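Sugar ABC transporter substrate-binding protein, BlMnBP1 (Bifidobacterium animalis subsp. lactis ATCC 27673, PDB 6I5R) binds mannobiose, and probably other manno-oligosaccharides, and probably delivers them from outside the cell to an ABC transporter that supports growth on beta-mannan. Local coordinates at residues T39-N45 with S97-M102; F194-M200 with K409-V415. All blocks are in the same frame, centred on the assembly; numbering follows the deposited sequence.

Interaction 1: T39-N45 with S97-M102; sequences TITFMNN and SWDIMM. With BMA (beta-D-mannopyranose), chain B.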
loop_
_atom_site.group_PDB
_atom_site.type_symbol
_atom_site.label_atom_id
_atom_site.label_comp_id
_atom_site.label_asym_id
_atom_site.label_seq_id
_atom_site.Cartn_x
_atom_site.Cartn_y
_atom_site.Cartn_z
ATOM N N THR A 39 27.181 -10.118 -6.487
ATOM C CA THR A 39 26.510 -9.499 -5.362
ATOM C C THR A 39 25.516 -8.477 -5.878
ATOM O O THR A 39 25.832 -7.682 -6.765
ATOM C CB THR A 39 27.518 -8.823 -4.453
ATOM O OG1 THR A 39 28.429 -9.799 -3.942
ATOM C CG2 THR A 39 26.812 -8.161 -3.313
ATOM N N ILE A 40 24.324 -8.493 -5.300
ATOM C CA ILE A 40 23.279 -7.540 -5.638
ATOM C C ILE A 40 22.865 -6.809 -4.376
ATOM O O ILE A 40 22.906 -7.361 -3.271
ATOM C CB ILE A 40 22.089 -8.249 -6.308
ATOM C CG1 ILE A 40 21.515 -9.321 -5.394
ATOM C CG2 ILE A 40 22.590 -8.885 -7.641
ATOM C CD1 ILE A 40 20.229 -9.996 -5.938
ATOM N N THR A 41 22.477 -5.548 -4.562
ATOM C CA THR A 41 22.046 -4.660 -3.498
ATOM C C THR A 41 20.538 -4.526 -3.634
ATOM O O THR A 41 20.038 -4.148 -4.702
ATOM C CB THR A 41 22.751 -3.308 -3.569
ATOM O OG1 THR A 41 24.134 -3.504 -3.247
ATOM C CG2 THR A 41 22.167 -2.335 -2.546
ATOM N N PHE A 42 19.829 -4.835 -2.550
ATOM C CA PHE A 42 18.369 -4.897 -2.492
ATOM C C PHE A 42 17.914 -3.798 -1.540
ATOM O O PHE A 42 18.172 -3.885 -0.343
ATOM C CB PHE A 42 17.955 -6.292 -2.024
ATOM C CG PHE A 42 16.499 -6.429 -1.623
ATOM C CD1 PHE A 42 15.519 -5.637 -2.183
ATOM C CD2 PHE A 42 16.120 -7.395 -0.686
ATOM C CE1 PHE A 42 14.210 -5.801 -1.818
ATOM C CE2 PHE A 42 14.792 -7.554 -0.317
ATOM C CZ PHE A 42 13.846 -6.748 -0.884
ATOM N N MET A 43 17.324 -2.730 -2.083
ATOM C CA MET A 43 16.830 -1.621 -1.271
ATOM C C MET A 43 15.360 -1.871 -0.937
ATOM O O MET A 43 14.556 -2.145 -1.831
ATOM C CB MET A 43 16.955 -0.295 -2.020
ATOM C CG MET A 43 18.364 0.171 -2.363
ATOM S SD MET A 43 18.219 1.723 -3.311
ATOM C CE MET A 43 17.252 2.720 -2.214
ATOM N N ASN A 44 14.995 -1.773 0.337
ATOM C CA ASN A 44 13.568 -1.867 0.664
ATOM C C ASN A 44 13.249 -1.026 1.896
ATOM O O ASN A 44 14.122 -0.413 2.514
ATOM C CB ASN A 44 13.111 -3.327 0.834
ATOM C CG ASN A 44 13.664 -3.974 2.065
ATOM O OD1 ASN A 44 13.179 -3.757 3.164
ATOM N ND2 ASN A 44 14.687 -4.777 1.888
ATOM N N ASN A 45 11.959 -0.999 2.243
ATOM C CA ASN A 45 11.453 -0.101 3.276
ATOM C C ASN A 45 11.361 -0.750 4.652
ATOM O O ASN A 45 11.004 -0.071 5.619
ATOM C CB ASN A 45 10.061 0.387 2.902
ATOM C CG ASN A 45 9.085 -0.758 2.740
ATOM O OD1 ASN A 45 9.350 -1.719 2.043
ATOM N ND2 ASN A 45 7.959 -0.663 3.422
ATOM N N SER A 97 24.215 1.774 -8.413
ATOM C CA SER A 97 24.448 1.579 -6.980
ATOM C C SER A 97 23.400 0.728 -6.292
ATOM O O SER A 97 23.465 0.562 -5.077
ATOM C CB SER A 97 24.481 2.923 -6.275
ATOM O OG SER A 97 23.210 3.536 -6.354
ATOM N N TRP A 98 22.389 0.278 -7.011
ATOM C CA TRP A 98 21.348 -0.579 -6.467
ATOM C C TRP A 98 21.025 -1.563 -7.571
ATOM O O TRP A 98 21.241 -1.277 -8.743
ATOM C CB TRP A 98 20.099 0.217 -6.043
ATOM C CG TRP A 98 19.514 0.985 -7.171
ATOM C CD1 TRP A 98 19.931 2.202 -7.646
ATOM C CD2 TRP A 98 18.407 0.594 -7.998
ATOM N NE1 TRP A 98 19.151 2.584 -8.716
ATOM C CE2 TRP A 98 18.222 1.609 -8.960
ATOM C CE3 TRP A 98 17.564 -0.513 -8.017
ATOM C CZ2 TRP A 98 17.231 1.547 -9.920
ATOM C CZ3 TRP A 98 16.570 -0.569 -8.975
ATOM C CH2 TRP A 98 16.416 0.458 -9.914
ATOM N N ASP A 99 20.532 -2.715 -7.201
ATOM C CA ASP A 99 20.167 -3.727 -8.179
ATOM C C ASP A 99 18.685 -4.037 -8.178
ATOM O O ASP A 99 18.098 -4.199 -9.249
ATOM C CB ASP A 99 20.958 -4.999 -7.898
ATOM C CG ASP A 99 22.461 -4.779 -8.081
ATOM O OD1 ASP A 99 22.907 -4.672 -9.252
ATOM O OD2 ASP A 99 23.178 -4.670 -7.062
ATOM N N ILE A 100 18.093 -4.126 -6.996
ATOM C CA ILE A 100 16.651 -4.232 -6.812
ATOM C C ILE A 100 16.231 -3.158 -5.822
ATOM O O ILE A 100 16.882 -2.998 -4.787
ATOM C CB ILE A 100 16.230 -5.595 -6.239
ATOM C CG1 ILE A 100 16.617 -6.747 -7.133
ATOM C CG2 ILE A 100 14.700 -5.611 -5.967
ATOM C CD1 ILE A 100 16.685 -8.030 -6.342
ATOM N N MET A 101 15.124 -2.464 -6.109
ATOM C CA MET A 101 14.459 -1.635 -5.108
ATOM C C MET A 101 12.955 -1.885 -5.172
ATOM O O MET A 101 12.435 -2.456 -6.138
ATOM C CB MET A 101 14.730 -0.132 -5.290
ATOM C CG MET A 101 14.117 0.469 -6.509
ATOM S SD MET A 101 14.012 2.278 -6.462
ATOM C CE MET A 101 15.784 2.681 -6.368
ATOM N N MET A 102 12.251 -1.459 -4.125
ATOM C CA MET A 102 10.796 -1.408 -4.203
ATOM C C MET A 102 10.453 -0.117 -4.948
ATOM O O MET A 102 10.916 0.971 -4.577
ATOM C CB MET A 102 10.157 -1.462 -2.813
ATOM C CG MET A 102 10.689 -2.572 -1.940
ATOM S SD MET A 102 10.860 -4.221 -2.688
ATOM C CE MET A 102 9.143 -4.734 -2.931
HETATM C C1 BMA B . 5.798 0.909 5.927
HETATM C C2 BMA B . 5.729 2.037 4.853
HETATM C C3 BMA B . 4.477 1.845 4.055
HETATM C C4 BMA B . 4.319 0.399 3.596
HETATM C C5 BMA B . 4.392 -0.563 4.783
HETATM C C6 BMA B . 4.315 -2.011 4.340
HETATM O O2 BMA B . 6.779 1.904 3.898
HETATM O O3 BMA B . 4.417 2.700 2.908
HETATM O O4 BMA B . 3.056 0.277 2.995
HETATM O O5 BMA B . 5.663 -0.366 5.425
HETATM O O6 BMA B . 5.452 -2.353 3.531
HETATM O O HOH W 1 25.547 -4.202 -6.947
#
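The carbonyl oxygen of Thr41 takes two backbone N-H groups from 97-102. Ile100 N reaches Thr41 O at 3.0 Å in a nearly straight bond. Asp99 N, at 2.9 Å from Thr41 O, lies in the carbonyl plane on a lone pair. Asp99 then answers with its side chain. Its OD2 accepts the N-H of Thr41 at 2.7 Å through the anti lone pair, the one away from OD1. The carboxylate thus takes the place of a backbone carbonyl just before strand 100-102 begins. CG of Asp99 stands beside its own backbone N (chi1 -64°), which turns the carboxylate back against Ile40 and Thr41. Further on, Met43 N donates to Ile100 O at 2.8 Å, while the bond from Met102 N to Met43 O is weak. The strands run parallel.

Side chains pack on both faces. On one, CG2 of Ile100 touches CD1 of Phe42, and Met102 SD meets the ring edge of Phe42 in a Met-aromatic contact, 3.8 Å from CE1. On the other, SD of Met43 lies 3.6 Å from CB of Trp98 and oblique to its indole. Met101 lays its CE over the centre of the same indole. Beyond the strand, Asn45 ND2 donates to both O6 and O2 of the chain B mannose.

Strand 38-44 also pairs with strand 73-79, and strand 100-102 pairs antiparallel with strand 314-325. Helix 331-346 covers the Ile40 and Ile100 face; helix 83-93 covers the Met43, Trp98 and Met101 face.

Interaction 2: F194-M200 with K409-V415; sequences FVEDWAM and KKIQDIV. With ZN (zinc ion), chain G; ZN (zinc ion), chain L; BMA (beta-D-mannopyranose), chain B; BMA (beta-D-mannopyranose), chain C.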
loop_
_atom_site.group_PDB
_atom_site.type_symbol
_atom_site.label_atom_id
_atom_site.label_comp_id
_atom_site.label_asym_id
_atom_site.label_seq_id
_atom_site.Cartn_x
_atom_site.Cartn_y
_atom_site.Cartn_z
ATOM N N PHE A 194 0.178 10.997 12.059
ATOM C CA PHE A 194 0.393 12.193 11.256
ATOM C C PHE A 194 1.849 12.332 10.820
ATOM O O PHE A 194 2.128 12.738 9.691
ATOM C CB PHE A 194 -0.063 13.409 12.088
ATOM C CG PHE A 194 0.235 14.736 11.476
ATOM C CD1 PHE A 194 1.473 15.353 11.683
ATOM C CD2 PHE A 194 -0.725 15.404 10.738
ATOM C CE1 PHE A 194 1.740 16.590 11.128
ATOM C CE2 PHE A 194 -0.456 16.642 10.184
ATOM C CZ PHE A 194 0.792 17.230 10.388
ATOM N N VAL A 195 2.794 11.980 11.694
ATOM C CA VAL A 195 4.177 12.348 11.404
ATOM C C VAL A 195 4.737 11.518 10.251
ATOM O O VAL A 195 5.647 11.966 9.551
ATOM C CB VAL A 195 5.060 12.231 12.665
ATOM C CG1 VAL A 195 6.564 12.114 12.325
ATOM C CG2 VAL A 195 4.833 13.432 13.576
ATOM N N GLU A 196 4.228 10.310 10.039
ATOM C CA GLU A 196 4.677 9.468 8.935
ATOM C C GLU A 196 3.927 9.869 7.668
ATOM O O GLU A 196 2.712 9.662 7.549
ATOM C CB GLU A 196 4.458 7.994 9.251
ATOM C CG GLU A 196 5.199 7.470 10.446
ATOM C CD GLU A 196 6.718 7.552 10.315
ATOM O OE1 GLU A 196 7.294 7.129 9.292
ATOM O OE2 GLU A 196 7.343 8.039 11.267
ATOM N N ASP A 197 4.641 10.432 6.709
ATOM C CA ASP A 197 4.001 10.810 5.463
ATOM C C ASP A 197 3.257 9.633 4.835
ATOM O O ASP A 197 2.144 9.802 4.315
ATOM C CB ASP A 197 5.034 11.391 4.487
ATOM C CG ASP A 197 5.449 12.791 4.873
ATOM O OD1 ASP A 197 5.454 13.069 6.086
ATOM O OD2 ASP A 197 5.718 13.622 3.967
ATOM N N TRP A 198 3.858 8.434 4.868
ATOM C CA TRP A 198 3.259 7.302 4.181
ATOM C C TRP A 198 1.987 6.872 4.908
ATOM O O TRP A 198 1.053 6.381 4.274
ATOM C CB TRP A 198 4.235 6.132 4.082
ATOM C CG TRP A 198 4.725 5.700 5.399
ATOM C CD1 TRP A 198 5.886 6.077 6.001
ATOM C CD2 TRP A 198 4.059 4.823 6.316
ATOM N NE1 TRP A 198 5.977 5.483 7.235
ATOM C CE2 TRP A 198 4.859 4.724 7.455
ATOM C CE3 TRP A 198 2.849 4.125 6.284
ATOM C CZ2 TRP A 198 4.502 3.938 8.551
ATOM C CZ3 TRP A 198 2.503 3.357 7.361
ATOM C CH2 TRP A 198 3.319 3.276 8.484
ATOM N N ALA A 199 1.929 7.074 6.229
ATOM C CA ALA A 199 0.721 6.683 6.949
ATOM C C ALA A 199 -0.445 7.620 6.615
ATOM O O ALA A 199 -1.610 7.201 6.571
ATOM C CB ALA A 199 0.977 6.673 8.451
ATOM N N MET A 200 -0.116 8.907 6.388
ATOM C CA MET A 200 -1.163 9.829 5.971
ATOM C C MET A 200 -1.580 9.590 4.509
ATOM O O MET A 200 -2.777 9.621 4.178
ATOM C CB MET A 200 -0.716 11.265 6.169
ATOM C CG MET A 200 -0.548 11.633 7.635
ATOM S SD MET A 200 -2.003 12.505 8.263
ATOM C CE MET A 200 -3.120 11.149 8.671
ATOM N N LYS A 409 1.227 14.804 2.177
ATOM C CA LYS A 409 1.207 16.157 2.714
ATOM C C LYS A 409 -0.203 16.741 2.653
ATOM O O LYS A 409 -0.628 17.454 3.569
ATOM C CB LYS A 409 2.204 17.049 1.955
ATOM C CG LYS A 409 3.666 17.054 2.473
ATOM C CD LYS A 409 4.343 15.770 2.167
ATOM C CE LYS A 409 5.859 15.901 2.064
ATOM N NZ LYS A 409 6.513 15.925 3.398
ATOM N N LYS A 410 -0.947 16.438 1.598
ATOM C CA LYS A 410 -2.304 16.965 1.493
ATOM C C LYS A 410 -3.208 16.382 2.578
ATOM O O LYS A 410 -4.182 17.010 2.996
ATOM C CB LYS A 410 -2.869 16.669 0.104
ATOM C CG LYS A 410 -3.054 15.172 -0.196
ATOM C CD LYS A 410 -3.784 14.940 -1.521
ATOM C CE LYS A 410 -4.060 13.472 -1.795
ATOM N NZ LYS A 410 -2.851 12.646 -2.013
ATOM N N ILE A 411 -2.908 15.168 3.024
ATOM C CA ILE A 411 -3.690 14.530 4.073
ATOM C C ILE A 411 -3.327 15.127 5.425
ATOM O O ILE A 411 -4.179 15.281 6.302
ATOM C CB ILE A 411 -3.437 13.006 4.062
ATOM C CG1 ILE A 411 -3.630 12.431 2.678
ATOM C CG2 ILE A 411 -4.324 12.266 5.072
ATOM C CD1 ILE A 411 -5.007 12.616 2.108
ATOM N N GLN A 412 -2.047 15.446 5.620
ATOM C CA GLN A 412 -1.647 16.193 6.801
ATOM C C GLN A 412 -2.417 17.507 6.878
ATOM O O GLN A 412 -2.844 17.915 7.959
ATOM C CB GLN A 412 -0.128 16.411 6.794
ATOM C CG GLN A 412 0.634 15.124 7.093
ATOM C CD GLN A 412 2.140 15.227 6.918
ATOM O OE1 GLN A 412 2.634 16.058 6.154
ATOM N NE2 GLN A 412 2.875 14.362 7.628
ATOM N N ASP A 413 -2.663 18.143 5.726
ATOM C CA ASP A 413 -3.409 19.392 5.714
ATOM C C ASP A 413 -4.841 19.174 6.178
ATOM O O ASP A 413 -5.400 20.005 6.899
ATOM C CB ASP A 413 -3.384 20.010 4.315
ATOM C CG ASP A 413 -3.945 21.417 4.291
ATOM O OD1 ASP A 413 -3.537 22.196 5.168
ATOM O OD2 ASP A 413 -4.754 21.735 3.368
ATOM N N ILE A 414 -5.444 18.042 5.814
ATOM C CA ILE A 414 -6.766 17.728 6.345
ATOM C C ILE A 414 -6.728 17.736 7.871
ATOM O O ILE A 414 -7.585 18.335 8.533
ATOM C CB ILE A 414 -7.276 16.378 5.810
ATOM C CG1 ILE A 414 -7.487 16.445 4.301
ATOM C CG2 ILE A 414 -8.590 16.015 6.499
ATOM C CD1 ILE A 414 -7.884 15.143 3.648
ATOM N N VAL A 415 -5.749 17.045 8.445
ATOM C CA VAL A 415 -5.636 16.973 9.902
ATOM C C VAL A 415 -5.438 18.365 10.482
ATOM O O VAL A 415 -6.053 18.740 11.485
ATOM C CB VAL A 415 -4.480 16.037 10.303
ATOM C CG1 VAL A 415 -4.221 16.077 11.827
ATOM C CG2 VAL A 415 -4.747 14.622 9.837
HETATM ZN ZN ZN G . 6.709 14.609 6.871
HETATM ZN ZN ZN L . 9.310 7.761 8.619
HETATM C C1 BMA B . 5.798 0.909 5.927
HETATM C C2 BMA B . 5.729 2.037 4.853
HETATM C C3 BMA B . 4.477 1.845 4.055
HETATM C C4 BMA B . 4.319 0.399 3.596
HETATM C C5 BMA B . 4.392 -0.563 4.783
HETATM C C6 BMA B . 4.315 -2.011 4.340
HETATM O O2 BMA B . 6.779 1.904 3.898
HETATM O O3 BMA B . 4.417 2.700 2.908
HETATM O O4 BMA B . 3.056 0.277 2.995
HETATM O O5 BMA B . 5.663 -0.366 5.425
HETATM O O6 BMA B . 5.452 -2.353 3.531
HETATM C C1 BMA C . 9.067 -0.216 9.816
HETATM C C2 BMA C . 7.933 -1.171 9.363
HETATM C C3 BMA C . 7.467 -0.770 7.969
HETATM C C4 BMA C . 7.272 0.721 7.864
HETATM C C5 BMA C . 8.498 1.479 8.391
HETATM C C6 BMA C . 8.337 2.974 8.263
HETATM O O1 BMA C . 9.285 -0.581 11.140
HETATM O O2 BMA C . 6.799 -0.957 10.263
HETATM O O3 BMA C . 6.300 -1.426 7.609
HETATM O O4 BMA C . 7.064 1.095 6.501
HETATM O O5 BMA C . 8.708 1.112 9.745
HETATM O O6 BMA C . 9.656 3.518 8.391
HETATM O O HOH W 2 5.826 14.360 8.713
HETATM O O HOH W 3 9.543 9.436 10.492
HETATM O O HOH W 4 5.445 16.101 6.100
HETATM O O HOH W 5 10.076 6.289 8.885
HETATM O O HOH W 6 8.963 7.269 6.921
HETATM O O HOH W 7 10.608 9.182 8.012
#
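Gln412 and Met200 bury the most surface here, with Phe194 next. Gln412 lies across the ring of Phe194 at about a right angle. Its CG sits over one ring face, 3.9 Å from the centroid, a CH-pi contact. Beyond CG the side chain is extended (chi2 172°), which carries the amide past the ring to the backbone of Phe194. There NE2 of Gln412 donates to Phe194 O at 2.7 Å, nearly along the C=O axis and close to the amide plane. A second, weak bond runs from Gln412 NE2 to Asp197 OD1.

Met200 comes from the first turn of its helix. Its CG stands beside its backbone N (chi1 -67°) and packs on CG of Gln412. The bend at chi2 then brings SD to within 3.8 Å of Val415 CG2. Its CB packs on CB of Ile411. Val415 CG1 also touches CD2 of Phe194, so Phe194 and Met200 share this valine.

At the polar edge the two oxygens of Asp197 divide their work. OD1 binds a zinc ion at 2.1 Å. OD2 forms a salt bridge to Lys409 NZ, using its syn lone pair. Gln412 touches the same zinc site through two metal-bound waters: NE2 donates to one and OE1 accepts from the other.

Glu196 is the N-cap residue of the short helix and binds a second zinc ion through OE1, which also accepts the indole N-H of Trp198 (NE1). The Trp198 indole lays one face on the chain B mannose, whose C2 is 3.6 Å from CD2 of Trp198. Such aromatic stacking on a sugar face is characteristic of carbohydrate-binding sites in solute-binding proteins.

How the interactions relate
Interaction 1 comes first along the chain and closes before interaction 2 opens. Their centres lie 27 Å apart, and their nearest atoms are about 7 Å apart without touching. Interaction 1 joins two parallel strands of the mixed sheet. Interaction 2 joins a short helix and the turn before it to helix 409-420. The bound mannobiose lies between them. Asn45, from 39-45, holds one mannose by hydrogen bonds, and Trp198, from 194-200, stacks on that same mannose. This is consistent with the two-lobed fold of ABC-transporter substrate-binding proteins, in which the ligand is held in the cleft between the lobes.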